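Local coordinates for OsmC-like protein (Jannaschia sp., PDB 3CJE) that probably reduces organic hydroperoxides and so protects the bacterium against oxidative damage, as in other members of the OsmC-like family, at residues D126-E129 / A130-L134. Residues are numbered along the deposited sequence; the frame is centred on the assembly and turned at random.
Sequences DPIE and AQQAL. With GOL (glycerol), chain G.
With CG beside its backbone N and anti to its carbonyl carbon (chi1 -66°), and extended beyond it, the side chain of Gln131 runs back past the start of helix 128-141 to the carbonyl of Asp126. There Gln131 NE2 donates to Asp126 O at 2.9 Å. The acceptor lies close to the plane of the amide, but the donor stands above the carbonyl plane, 46° out of it, and the bond is bent. A glycerol, probably from the crystallisation liquor, bonds to both partners: Gln131 NE2 also donates to GOL O2 at 2.9 Å, and GOL O3 donates to Asp126 O at 2.8 Å. In the crystal both acceptors sit at NE2, which sets which end of the buried amide is the nitrogen.

Pro127 is the N-cap. Its O accepts a hydrogen bond from Gln131 N at 3.2 Å, and a weak one from Ala130 N, and opens the i to i+4 ladder that continues from Gln132 N to Ile128 O at 2.8 Å and from Ala133 N to Glu129 O. One turn apart, Ile128 and Gln132 lie at a slant to one another, the methyl Ile128 CG2 lying 3.9 Å from Gln132 CD.

Asp126 OD2 takes a hydrogen bond from Thr88 N, tying the helix start to a neighbouring loop. Ile128 and Gln132 pack on Ile165 of the second subunit, and Gln132 NE2 hydrogen-bonds to Asp166 O of that subunit, in its strand 163-166, while Leu134 packs on helix 62-81 of its own chain.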
loop_
_atom_site.group_PDB
_atom_site.type_symbol
_atom_site.label_atom_id
_atom_site.label_comp_id
_atom_site.label_asym_id
_atom_site.label_seq_id
_atom_site.Cartn_x
_atom_site.Cartn_y
_atom_site.Cartn_z
ATOM N N ASP A 126 -1.053 -22.647 21.616
ATOM C CA ASP A 126 -0.585 -23.723 20.754
ATOM C C ASP A 126 0.939 -23.798 20.631
ATOM O O ASP A 126 1.636 -22.854 21.025
ATOM C CB ASP A 126 -1.199 -23.544 19.379
ATOM C CG ASP A 126 -2.713 -23.468 19.447
ATOM O OD1 ASP A 126 -3.354 -24.474 19.748
ATOM O OD2 ASP A 126 -3.267 -22.388 19.236
ATOM N N PRO A 127 1.466 -24.900 20.058
ATOM C CA PRO A 127 2.902 -24.997 19.857
ATOM C C PRO A 127 3.431 -23.882 18.982
ATOM O O PRO A 127 2.755 -23.419 18.047
ATOM C CB PRO A 127 3.079 -26.372 19.174
ATOM C CG PRO A 127 1.944 -27.191 19.648
ATOM C CD PRO A 127 0.797 -26.174 19.686
ATOM N N ILE A 128 4.651 -23.472 19.282
ATOM C CA ILE A 128 5.304 -22.409 18.497
ATOM C C ILE A 128 5.362 -22.794 17.002
ATOM O O ILE A 128 5.135 -21.947 16.153
ATOM C CB ILE A 128 6.725 -22.087 19.051
ATOM C CG1 ILE A 128 6.584 -21.328 20.380
ATOM C CG2 ILE A 128 7.552 -21.249 18.053
ATOM C CD1 ILE A 128 7.896 -21.338 21.205
ATOM N N GLU A 129 5.639 -24.068 16.719
ATOM C CA GLU A 129 5.712 -24.598 15.327
ATOM C C GLU A 129 4.399 -24.375 14.557
ATOM O O GLU A 129 4.389 -24.100 13.346
ATOM C CB GLU A 129 6.011 -26.113 15.299
ATOM C CG GLU A 129 7.087 -26.598 16.241
ATOM C CD GLU A 129 6.529 -26.929 17.601
ATOM O OE1 GLU A 129 6.052 -28.085 17.796
ATOM O OE2 GLU A 129 6.576 -26.031 18.451
ATOM N N ALA A 130 3.290 -24.532 15.270
ATOM C CA ALA A 130 1.952 -24.331 14.686
ATOM C C ALA A 130 1.714 -22.844 14.368
ATOM O O ALA A 130 1.113 -22.466 13.333
ATOM C CB ALA A 130 0.839 -24.876 15.630
ATOM N N GLN A 131 2.175 -21.993 15.293
ATOM C CA GLN A 131 2.072 -20.541 15.133
ATOM C C GLN A 131 2.931 -20.070 13.963
ATOM O O GLN A 131 2.531 -19.235 13.153
ATOM C CB GLN A 131 2.504 -19.861 16.413
ATOM C CG GLN A 131 1.561 -20.142 17.610
ATOM C CD GLN A 131 2.076 -19.507 18.862
ATOM O OE1 GLN A 131 2.368 -18.314 18.883
ATOM N NE2 GLN A 131 2.276 -20.313 19.898
ATOM N N GLN A 132 4.142 -20.610 13.860
ATOM C CA GLN A 132 5.004 -20.301 12.722
ATOM C C GLN A 132 4.377 -20.752 11.388
ATOM O O GLN A 132 4.480 -20.011 10.387
ATOM C CB GLN A 132 6.373 -20.929 12.931
ATOM C CG GLN A 132 7.164 -20.216 14.035
ATOM C CD GLN A 132 8.489 -20.891 14.275
ATOM O OE1 GLN A 132 8.569 -22.124 14.344
ATOM N NE2 GLN A 132 9.545 -20.083 14.382
ATOM N N ALA A 133 3.728 -21.913 11.359
ATOM C CA ALA A 133 3.066 -22.416 10.132
ATOM C C ALA A 133 1.988 -21.416 9.709
ATOM O O ALA A 133 1.834 -21.110 8.520
ATOM C CB ALA A 133 2.446 -23.759 10.362
ATOM N N LEU A 134 1.255 -20.913 10.698
ATOM C CA LEU A 134 0.168 -19.928 10.427
ATOM C C LEU A 134 0.770 -18.646 9.863
ATOM O O LEU A 134 0.269 -18.084 8.874
ATOM C CB LEU A 134 -0.601 -19.627 11.692
ATOM C CG LEU A 134 -1.655 -18.518 11.607
ATOM C CD1 LEU A 134 -2.715 -18.792 10.512
ATOM C CD2 LEU A 134 -2.336 -18.302 12.972
HETATM C C1 GOL G . 4.522 -19.509 23.479
HETATM O O1 GOL G . 4.543 -18.088 23.314
HETATM C C2 GOL G . 3.134 -20.085 23.713
HETATM O O2 GOL G . 2.313 -19.502 22.651
HETATM C C3 GOL G . 3.225 -21.646 23.540
HETATM O O3 GOL G . 1.872 -22.011 23.654
#